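Local atomic coordinates of beta-N-acetylhexosaminidase (Arthrobacter aurescens, PDB entry 3RCN), a protein that probably hydrolyses terminal non-reducing N-acetyl-D-hexosamine residues of N-acetyl-beta-D-hexosaminides, as a member of glycosyl hydrolase family 20. Residues A[405-410]-A[455-460]; A[417-422]-A[464-469]; A[424-429]-A[472-477]. All coordinates share one frame; numbering follows the deposited sequence.

Contact 1 (A[405-410]-A[455-460]); sequences KLYLDH and NIWSEH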
loop_
_atom_site.group_PDB
_atom_site.type_symbol
_atom_site.label_atom_id
_atom_site.label_comp_id
_atom_site.label_asym_id
_atom_site.label_seq_id
_atom_site.Cartn_x
_atom_site.Cartn_y
_atom_site.Cartn_z
ATOM N N LYS A 405 -2.343 -0.695 -29.185
ATOM C CA LYS A 405 -1.434 0.380 -28.790
ATOM C C LYS A 405 -1.356 0.551 -27.275
ATOM O O LYS A 405 -0.297 0.467 -26.680
ATOM C CB LYS A 405 -1.869 1.706 -29.424
ATOM C CG LYS A 405 -1.830 1.736 -30.944
ATOM C CD LYS A 405 -0.444 1.391 -31.463
ATOM C CE LYS A 405 -0.347 1.651 -32.952
ATOM N NZ LYS A 405 -1.463 1.005 -33.687
ATOM N N LEU A 406 -2.501 0.881 -26.691
ATOM C CA LEU A 406 -2.648 1.307 -25.306
ATOM C C LEU A 406 -3.032 0.270 -24.239
ATOM O O LEU A 406 -3.466 0.660 -23.149
ATOM C CB LEU A 406 -3.526 2.554 -25.225
ATOM C CG LEU A 406 -2.925 3.738 -25.984
ATOM C CD1 LEU A 406 -3.669 5.018 -25.666
ATOM C CD2 LEU A 406 -1.458 3.886 -25.644
ATOM N N TYR A 407 -3.036 -1.018 -24.575
ATOM C CA TYR A 407 -3.371 -2.040 -23.569
ATOM C C TYR A 407 -2.122 -2.521 -22.829
ATOM O O TYR A 407 -1.229 -3.144 -23.415
ATOM C CB TYR A 407 -4.130 -3.227 -24.187
ATOM C CG TYR A 407 -5.611 -2.960 -24.414
ATOM C CD1 TYR A 407 -6.104 -1.663 -24.472
ATOM C CD2 TYR A 407 -6.519 -4.004 -24.536
ATOM C CE1 TYR A 407 -7.446 -1.415 -24.662
ATOM C CE2 TYR A 407 -7.877 -3.762 -24.729
ATOM C CZ TYR A 407 -8.329 -2.463 -24.793
ATOM O OH TYR A 407 -9.668 -2.198 -24.986
ATOM N N LEU A 408 -2.072 -2.233 -21.531
ATOM C CA LEU A 408 -0.851 -2.417 -20.754
ATOM C C LEU A 408 -0.716 -3.799 -20.117
ATOM O O LEU A 408 0.314 -4.119 -19.536
ATOM C CB LEU A 408 -0.725 -1.324 -19.687
ATOM C CG LEU A 408 -0.686 0.116 -20.201
ATOM C CD1 LEU A 408 -0.591 1.121 -19.047
ATOM C CD2 LEU A 408 0.467 0.291 -21.175
ATOM N N ASP A 409 -1.757 -4.612 -20.209
ATOM C CA ASP A 409 -1.638 -6.013 -19.833
ATOM C C ASP A 409 -0.818 -6.768 -20.891
ATOM O O ASP A 409 -0.384 -7.893 -20.661
ATOM C CB ASP A 409 -3.017 -6.659 -19.607
ATOM C CG ASP A 409 -3.965 -6.497 -20.806
ATOM O OD1 ASP A 409 -4.615 -7.500 -21.183
ATOM O OD2 ASP A 409 -4.087 -5.372 -21.359
ATOM N N HIS A 410 -0.569 -6.133 -22.033
ATOM C CA HIS A 410 0.165 -6.795 -23.110
ATOM C C HIS A 410 1.662 -6.760 -22.881
ATOM O O HIS A 410 2.201 -5.756 -22.416
ATOM C CB HIS A 410 -0.138 -6.182 -24.483
ATOM C CG HIS A 410 -1.531 -6.421 -24.961
ATOM N ND1 HIS A 410 -1.918 -6.183 -26.262
ATOM C CD2 HIS A 410 -2.636 -6.859 -24.312
ATOM C CE1 HIS A 410 -3.201 -6.462 -26.392
ATOM N NE2 HIS A 410 -3.659 -6.876 -25.223
ATOM N N ASN A 455 -5.376 1.154 -20.807
ATOM C CA ASN A 455 -6.123 0.153 -20.046
ATOM C C ASN A 455 -5.225 -0.943 -19.482
ATOM O O ASN A 455 -4.397 -1.506 -20.196
ATOM C CB ASN A 455 -7.227 -0.481 -20.906
ATOM C CG ASN A 455 -8.261 0.534 -21.370
ATOM O OD1 ASN A 455 -8.396 1.599 -20.784
ATOM N ND2 ASN A 455 -8.998 0.200 -22.424
ATOM N N ILE A 456 -5.388 -1.230 -18.195
ATOM C CA ILE A 456 -4.669 -2.324 -17.562
ATOM C C ILE A 456 -5.652 -3.415 -17.120
ATOM O O ILE A 456 -6.315 -3.290 -16.082
ATOM C CB ILE A 456 -3.938 -1.766 -16.321
ATOM C CG1 ILE A 456 -3.214 -0.463 -16.693
ATOM C CG2 ILE A 456 -2.990 -2.794 -15.718
ATOM C CD1 ILE A 456 -2.733 0.332 -15.498
ATOM N N TRP A 457 -5.682 -4.526 -17.853
ATOM C CA TRP A 457 -6.586 -5.618 -17.509
ATOM C C TRP A 457 -5.844 -6.563 -16.586
ATOM O O TRP A 457 -4.682 -6.866 -16.814
ATOM C CB TRP A 457 -7.078 -6.334 -18.759
ATOM C CG TRP A 457 -7.826 -5.405 -19.662
ATOM C CD1 TRP A 457 -7.347 -4.789 -20.780
ATOM C CD2 TRP A 457 -9.171 -4.949 -19.497
ATOM N NE1 TRP A 457 -8.308 -3.989 -21.322
ATOM C CE2 TRP A 457 -9.445 -4.071 -20.557
ATOM C CE3 TRP A 457 -10.178 -5.214 -18.562
ATOM C CZ2 TRP A 457 -10.685 -3.451 -20.719
ATOM C CZ3 TRP A 457 -11.406 -4.598 -18.713
ATOM C CH2 TRP A 457 -11.650 -3.725 -19.786
ATOM N N SER A 458 -6.514 -6.972 -15.518
ATOM C CA SER A 458 -5.868 -7.624 -14.377
ATOM C C SER A 458 -5.881 -9.153 -14.318
ATOM O O SER A 458 -5.518 -9.718 -13.288
ATOM C CB SER A 458 -6.281 -6.994 -13.042
ATOM O OG SER A 458 -7.617 -7.315 -12.703
ATOM N N GLU A 459 -6.339 -9.816 -15.378
ATOM C CA GLU A 459 -6.416 -11.279 -15.373
ATOM C C GLU A 459 -5.140 -11.894 -14.821
ATOM O O GLU A 459 -5.177 -12.771 -13.955
ATOM C CB GLU A 459 -6.593 -11.837 -16.800
ATOM C CG GLU A 459 -7.956 -11.656 -17.421
ATOM C CD GLU A 459 -8.057 -10.397 -18.276
ATOM O OE1 GLU A 459 -7.254 -9.458 -18.073
ATOM O OE2 GLU A 459 -8.940 -10.352 -19.159
ATOM N N HIS A 460 -4.010 -11.452 -15.358
ATOM C CA HIS A 460 -2.722 -12.006 -14.976
ATOM C C HIS A 460 -1.930 -11.211 -13.935
ATOM O O HIS A 460 -0.860 -11.648 -13.512
ATOM C CB HIS A 460 -1.900 -12.243 -16.235
ATOM C CG HIS A 460 -2.673 -12.956 -17.294
ATOM N ND1 HIS A 460 -3.333 -14.141 -17.051
ATOM C CD2 HIS A 460 -2.926 -12.638 -18.583
ATOM C CE1 HIS A 460 -3.937 -14.538 -18.155
ATOM N NE2 HIS A 460 -3.713 -13.641 -19.097
HETATM O O HOH W 1 -4.987 -9.745 -19.522
#

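Contact 2 (A[417-422]-A[464-469]); sequences DEPVPV and PRRVQF. With SO4 (sulfate ion), chain B.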
loop_
_atom_site.group_PDB
_atom_site.type_symbol
_atom_site.label_atom_id
_atom_site.label_comp_id
_atom_site.label_asym_id
_atom_site.label_seq_id
_atom_site.Cartn_x
_atom_site.Cartn_y
_atom_site.Cartn_z
ATOM N N ASP A 417 11.018 -14.556 -21.913
ATOM C CA ASP A 417 11.409 -14.063 -20.593
ATOM C C ASP A 417 10.439 -13.089 -19.914
ATOM O O ASP A 417 10.560 -12.823 -18.721
ATOM C CB ASP A 417 12.824 -13.507 -20.616
ATOM C CG ASP A 417 13.865 -14.609 -20.604
ATOM O OD1 ASP A 417 14.218 -15.083 -19.496
ATOM O OD2 ASP A 417 14.309 -15.020 -21.701
ATOM N N GLU A 418 9.461 -12.587 -20.658
ATOM C CA GLU A 418 8.417 -11.753 -20.077
ATOM C C GLU A 418 7.390 -12.644 -19.361
ATOM O O GLU A 418 7.034 -13.712 -19.857
ATOM C CB GLU A 418 7.734 -10.908 -21.165
ATOM C CG GLU A 418 8.670 -10.006 -21.977
ATOM C CD GLU A 418 9.476 -9.045 -21.102
ATOM O OE1 GLU A 418 8.866 -8.361 -20.246
ATOM O OE2 GLU A 418 10.719 -8.979 -21.263
ATOM N N PRO A 419 6.928 -12.218 -18.176
ATOM C CA PRO A 419 5.942 -12.970 -17.379
ATOM C C PRO A 419 4.526 -13.063 -17.997
ATOM O O PRO A 419 3.976 -12.041 -18.373
ATOM C CB PRO A 419 5.893 -12.188 -16.054
ATOM C CG PRO A 419 6.386 -10.817 -16.394
ATOM C CD PRO A 419 7.398 -11.003 -17.486
ATOM N N VAL A 420 3.951 -14.266 -18.048
ATOM C CA VAL A 420 2.628 -14.516 -18.634
ATOM C C VAL A 420 2.359 -13.672 -19.881
ATOM O O VAL A 420 1.478 -12.804 -19.865
ATOM C CB VAL A 420 1.502 -14.257 -17.613
ATOM C CG1 VAL A 420 0.204 -14.930 -18.058
ATOM C CG2 VAL A 420 1.916 -14.744 -16.231
ATOM N N PRO A 421 3.132 -13.902 -20.956
ATOM C CA PRO A 421 3.013 -13.067 -22.156
ATOM C C PRO A 421 1.685 -13.247 -22.895
ATOM O O PRO A 421 1.307 -14.361 -23.260
ATOM C CB PRO A 421 4.165 -13.561 -23.023
ATOM C CG PRO A 421 4.327 -14.982 -22.631
ATOM C CD PRO A 421 4.059 -15.027 -21.156
ATOM N N VAL A 422 1.026 -12.128 -23.177
ATOM C CA VAL A 422 -0.263 -12.128 -23.841
ATOM C C VAL A 422 -0.391 -10.870 -24.686
ATOM O O VAL A 422 0.261 -9.865 -24.418
ATOM C CB VAL A 422 -1.455 -12.173 -22.844
ATOM C CG1 VAL A 422 -1.522 -13.511 -22.115
ATOM C CG2 VAL A 422 -1.406 -11.005 -21.865
ATOM N N PRO A 464 -0.472 -6.087 -6.524
ATOM C CA PRO A 464 -0.174 -4.698 -6.897
ATOM C C PRO A 464 1.245 -4.553 -7.465
ATOM O O PRO A 464 1.502 -3.649 -8.249
ATOM C CB PRO A 464 -0.308 -3.934 -5.573
ATOM C CG PRO A 464 -1.137 -4.803 -4.705
ATOM C CD PRO A 464 -0.877 -6.218 -5.117
ATOM N N ARG A 465 2.160 -5.430 -7.071
ATOM C CA ARG A 465 3.487 -5.406 -7.669
ATOM C C ARG A 465 3.380 -5.715 -9.162
ATOM O O ARG A 465 3.973 -5.035 -9.995
ATOM C CB ARG A 465 4.425 -6.402 -6.988
ATOM C CG ARG A 465 4.545 -6.226 -5.483
ATOM C CD ARG A 465 5.433 -7.311 -4.860
ATOM N NE ARG A 465 6.846 -7.016 -5.059
ATOM C CZ ARG A 465 7.833 -7.896 -4.912
ATOM N NH1 ARG A 465 7.581 -9.149 -4.570
ATOM N NH2 ARG A 465 9.079 -7.516 -5.121
ATOM N N ARG A 466 2.626 -6.748 -9.506
ATOM C CA ARG A 466 2.488 -7.118 -10.907
ATOM C C ARG A 466 1.807 -5.999 -11.714
ATOM O O ARG A 466 2.185 -5.710 -12.853
ATOM C CB ARG A 466 1.747 -8.449 -11.037
ATOM C CG ARG A 466 2.564 -9.643 -10.566
ATOM C CD ARG A 466 2.772 -10.643 -11.694
ATOM N NE ARG A 466 3.392 -10.010 -12.847
ATOM C CZ ARG A 466 2.970 -10.134 -14.104
ATOM N NH1 ARG A 466 1.918 -10.889 -14.407
ATOM N NH2 ARG A 466 3.618 -9.506 -15.071
ATOM N N VAL A 467 0.817 -5.350 -11.114
ATOM C CA VAL A 467 0.190 -4.220 -11.775
ATOM C C VAL A 467 1.196 -3.100 -12.063
ATOM O O VAL A 467 1.153 -2.461 -13.123
ATOM C CB VAL A 467 -1.000 -3.678 -10.959
ATOM C CG1 VAL A 467 -1.372 -2.279 -11.436
ATOM C CG2 VAL A 467 -2.198 -4.642 -11.046
ATOM N N GLN A 468 2.115 -2.869 -11.128
ATOM C CA GLN A 468 3.137 -1.830 -11.302
ATOM C C GLN A 468 4.103 -2.186 -12.430
ATOM O O GLN A 468 4.564 -1.327 -13.190
ATOM C CB GLN A 468 3.906 -1.613 -9.998
ATOM C CG GLN A 468 3.053 -1.032 -8.892
ATOM C CD GLN A 468 3.839 -0.803 -7.630
ATOM O OE1 GLN A 468 4.831 -1.489 -7.369
ATOM N NE2 GLN A 468 3.414 0.176 -6.838
ATOM N N PHE A 469 4.406 -3.471 -12.516
ATOM C CA PHE A 469 5.297 -3.973 -13.526
ATOM C C PHE A 469 4.636 -3.722 -14.893
ATOM O O PHE A 469 5.279 -3.259 -15.842
ATOM C CB PHE A 469 5.551 -5.460 -13.271
ATOM C CG PHE A 469 6.380 -6.124 -14.328
ATOM C CD1 PHE A 469 5.783 -6.655 -15.465
ATOM C CD2 PHE A 469 7.754 -6.219 -14.193
ATOM C CE1 PHE A 469 6.546 -7.264 -16.445
ATOM C CE2 PHE A 469 8.515 -6.826 -15.167
ATOM C CZ PHE A 469 7.909 -7.345 -16.297
HETATM S S SO4 B . 4.479 -11.036 -5.750
HETATM O O1 SO4 B . 5.764 -11.668 -6.051
HETATM O O2 SO4 B . 4.123 -10.124 -6.829
HETATM O O3 SO4 B . 3.468 -12.081 -5.632
HETATM O O4 SO4 B . 4.557 -10.298 -4.491
#

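Contact 3 (A[424-429]-A[472-477]); sequences FVTTLQ and FPRLSA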
loop_
_atom_site.group_PDB
_atom_site.type_symbol
_atom_site.label_atom_id
_atom_site.label_comp_id
_atom_site.label_asym_id
_atom_site.label_seq_id
_atom_site.Cartn_x
_atom_site.Cartn_y
_atom_site.Cartn_z
ATOM N N PHE A 424 -0.276 -8.350 -28.071
ATOM C CA PHE A 424 0.774 -7.921 -28.982
ATOM C C PHE A 424 1.992 -7.427 -28.219
ATOM O O PHE A 424 1.877 -7.018 -27.060
ATOM C CB PHE A 424 0.253 -6.806 -29.890
ATOM C CG PHE A 424 -1.114 -7.075 -30.452
ATOM C CD1 PHE A 424 -1.315 -8.103 -31.350
ATOM C CD2 PHE A 424 -2.198 -6.302 -30.068
ATOM C CE1 PHE A 424 -2.570 -8.357 -31.860
ATOM C CE2 PHE A 424 -3.453 -6.549 -30.582
ATOM C CZ PHE A 424 -3.638 -7.577 -31.480
ATOM N N VAL A 425 3.158 -7.450 -28.857
ATOM C CA VAL A 425 4.302 -6.820 -28.228
ATOM C C VAL A 425 4.031 -5.331 -28.255
ATOM O O VAL A 425 3.894 -4.746 -29.324
ATOM C CB VAL A 425 5.610 -7.067 -29.011
ATOM C CG1 VAL A 425 6.769 -6.279 -28.378
ATOM C CG2 VAL A 425 5.930 -8.558 -29.075
ATOM N N THR A 426 3.997 -4.710 -27.082
ATOM C CA THR A 426 3.786 -3.276 -27.008
ATOM C C THR A 426 4.907 -2.688 -26.174
ATOM O O THR A 426 4.921 -2.824 -24.943
ATOM C CB THR A 426 2.468 -2.975 -26.286
ATOM O OG1 THR A 426 1.400 -3.739 -26.870
ATOM C CG2 THR A 426 2.164 -1.473 -26.322
ATOM N N THR A 427 5.801 -1.953 -26.820
ATOM C CA THR A 427 7.040 -1.607 -26.148
ATOM C C THR A 427 7.002 -0.175 -25.657
ATOM O O THR A 427 6.071 0.577 -25.958
ATOM C CB THR A 427 8.240 -1.765 -27.096
ATOM O OG1 THR A 427 8.140 -0.802 -28.152
ATOM C CG2 THR A 427 8.265 -3.160 -27.695
ATOM N N LEU A 428 8.052 0.211 -24.946
ATOM C CA LEU A 428 8.152 1.561 -24.419
ATOM C C LEU A 428 8.202 2.578 -25.559
ATOM O O LEU A 428 7.557 3.619 -25.503
ATOM C CB LEU A 428 9.392 1.694 -23.535
ATOM C CG LEU A 428 9.535 3.069 -22.897
ATOM C CD1 LEU A 428 8.342 3.369 -21.982
ATOM C CD2 LEU A 428 10.836 3.126 -22.130
ATOM N N GLN A 429 8.973 2.268 -26.596
ATOM C CA GLN A 429 9.149 3.194 -27.700
ATOM C C GLN A 429 7.884 3.250 -28.563
ATOM O O GLN A 429 7.430 4.327 -28.939
ATOM C CB GLN A 429 10.371 2.799 -28.527
ATOM C CG GLN A 429 10.652 3.686 -29.729
ATOM C CD GLN A 429 11.819 3.165 -30.562
ATOM O OE1 GLN A 429 12.215 3.780 -31.543
ATOM N NE2 GLN A 429 12.374 2.023 -30.166
ATOM N N PHE A 472 4.238 0.314 -15.617
ATOM C CA PHE A 472 5.428 1.153 -15.763
ATOM C C PHE A 472 6.609 0.390 -16.305
ATOM O O PHE A 472 6.739 -0.809 -16.046
ATOM C CB PHE A 472 5.779 1.812 -14.435
ATOM C CG PHE A 472 4.765 2.805 -13.989
ATOM C CD1 PHE A 472 4.778 4.096 -14.498
ATOM C CD2 PHE A 472 3.773 2.445 -13.087
ATOM C CE1 PHE A 472 3.835 5.024 -14.108
ATOM C CE2 PHE A 472 2.827 3.369 -12.683
ATOM C CZ PHE A 472 2.854 4.665 -13.196
ATOM N N PRO A 473 7.508 1.084 -17.023
ATOM C CA PRO A 473 7.620 2.504 -17.397
ATOM C C PRO A 473 6.630 3.038 -18.464
ATOM O O PRO A 473 6.565 4.251 -18.665
ATOM C CB PRO A 473 9.063 2.604 -17.891
ATOM C CG PRO A 473 9.299 1.276 -18.536
ATOM C CD PRO A 473 8.524 0.269 -17.721
ATOM N N ARG A 474 5.950 2.157 -19.193
ATOM C CA ARG A 474 5.095 2.582 -20.312
ATOM C C ARG A 474 4.142 3.731 -19.999
ATOM O O ARG A 474 4.034 4.664 -20.773
ATOM C CB ARG A 474 4.307 1.400 -20.878
ATOM C CG ARG A 474 5.179 0.455 -21.659
ATOM C CD ARG A 474 4.369 -0.678 -22.218
ATOM N NE ARG A 474 3.874 -1.560 -21.176
ATOM C CZ ARG A 474 3.160 -2.652 -21.412
ATOM N NH1 ARG A 474 2.847 -2.995 -22.659
ATOM N NH2 ARG A 474 2.757 -3.400 -20.403
ATOM N N LEU A 475 3.464 3.665 -18.863
ATOM C CA LEU A 475 2.532 4.710 -18.462
ATOM C C LEU A 475 3.213 6.087 -18.298
ATOM O O LEU A 475 2.556 7.129 -18.367
ATOM C CB LEU A 475 1.831 4.298 -17.168
ATOM C CG LEU A 475 0.597 5.103 -16.791
ATOM C CD1 LEU A 475 -0.312 5.259 -18.005
ATOM C CD2 LEU A 475 -0.155 4.435 -15.641
ATOM N N SER A 476 4.524 6.098 -18.077
ATOM C CA SER A 476 5.249 7.359 -17.989
ATOM C C SER A 476 5.365 7.997 -19.369
ATOM O O SER A 476 5.167 9.206 -19.528
ATOM C CB SER A 476 6.643 7.160 -17.390
ATOM O OG SER A 476 6.570 6.681 -16.062
ATOM N N ALA A 477 5.699 7.178 -20.362
ATOM C CA ALA A 477 5.783 7.637 -21.744
ATOM C C ALA A 477 4.401 8.072 -22.271
ATOM O O ALA A 477 4.256 9.104 -22.940
ATOM C CB ALA A 477 6.371 6.544 -22.607
#

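Contact 1 (A[405-410]-A[455-460])
The backbone N of L408 donates to the carbonyl O of N455 over 2.8 Å. That bond is almost straight, at 172°, and the N of N455 donates in turn to L406 O. These two bonds, made by N455 to the residues on either side of Y407, are the pattern of a single parallel bridge. It fastens the loop after strand 397-400 to the C-terminal end of strand 449-456, the last strand of the catalytic (beta/alpha)8 barrel, which also pairs with the first, 140-146.

Two aromatic side chains pack beside the bridge. The indole of W457 meets the phenol ring of Y407 as an edge-to-face (T-shaped) pair, its five-membered ring centred 4.9 Å from the Y407 centroid with the planes at 60°. The indole N-H end leads, NE1 standing over one Y407 face near the rim, 3.4 Å from CE2. The amide of N455 runs alongside the same phenol, and its OD1 is hydrogen-bonded by Q453 NE2. The tyrosine side chain lies about 7 Å from that of E316, the predicted proton donor, and the indole lies close to a bound glycerol, so the pair probably lines the active-site end of the barrel.

Across the loop from the rings, L408 CD1 packs on I456 CG1 at 3.9 Å. L408 also touches R474 and I478 of helix 474-483. D409 holds CG between its backbone N and carbonyl carbon (chi1 54°), a torsion that lays the carboxylate beside W457. OD2 approaches the indole edge near the ring plane, 3.4 Å from CD1. The other oxygen takes part in a water bridge: one water donates to D409 OD1 at 2.8 Å and to E459 OE1 at 2.7 Å.

Contact 2 (A[417-422]-A[464-469])
P419 packs against helix 464-471, its CG lying 3.6 Å from CE1 of F469. It also meets R466; the two helix residues are three apart and so present themselves on one side of the helix. F469 sets CG anti to its backbone N (chi1 175°), which carries the ring outward toward the proline; P419 approaches from the opposite direction, with CG oblique to the ring and CD 3.9 Å from F469 CZ. In the conformer given, one of two deposited and so of doubtful placement, the R466 guanidinium has P419 CB over one face and F469 CE1 at its edge.

At the margin the touch is lighter. E418 OE1 comes near the plane of the F469 ring, 4.2 Å from CZ, with carboxylate and ring only 20° apart. V420 CG2 stays 4.3 Å from R466 NH1.

The helix start looks elsewhere. Partly exposed R465 donates from NH1 to O4 of a sulfate over 3.2 Å at 168°, and that ion, probably from the crystallisation liquor, is also bound by S463 and by R215 of the second subunit. R465 NE pairs with E512.

No hydrogen bond crosses between the loop 417-422 and the helix, so van der Waals packing of a proline against a ring and a guanidinium joins them; E418 OE2 forms its salt bridge with R514, while R466 NH1 has a weak hydrogen bond to H460 O.

Contact 3 (A[424-429]-A[472-477])
With CG anti to its backbone N (chi1 -178°), L428 reaches across to the start of helix 474-483, and R474, extended through chi2 and then bent at chi3 (-68°), comes back toward T426. The two side chains thus pass in opposite senses between the segments.

The CD1 branch of L428 does the apolar work. It sits 3.7 Å from R474 CA and 3.8 Å from A477 CB, and it also touches P473, 3.9 Å from the carbonyl O and 4.1 Å from CG. P473 follows a cis peptide bond at the corner where the chain leaves helix 464-471, so this one methyl touches both the corner and the next helical turn. L498 of helix 491-508 packs on L428 as well.

R474 supplies the polar half. NH1 donates to T426 O over 3.1 Å, but the N-H is bent to 128°, a weak bond; T426 CB lies at the edge of the guanidinium, 3.6 Å from NH1. The group holds two backbone carbonyls more firmly, H410 O through NH1 and A470 O through NH2.

T427 caps the short helix 428-432, its OG1 taking the N-H of A430. The contact joins the connection between strands 397-400 and 449-456 to helix 474-483, the second helix after strand 449-456: a loop and a short helix packed on an outer helix of a TIM barrel.

In the fold
All three contacts join the connection between strands 397-400 and 449-456 to the chain that follows it, the partner segments coming in the same order on both sides. Contact 1 is only partly buried and sits nearest the active site; it is the one with a backbone bridge, an aromatic pair and a bridging water. Contacts 2 and 3 are buried and lie away from the annotated site, where loop meets helix through apolar carbon and arginine. Contact 2 borders the second subunit and a sulfate; contact 3 stays within the chain. Contact 3 touches contact 1 where T426 CG2 packs on K405 O, and H460 packs on V420 between contacts 1 and 2.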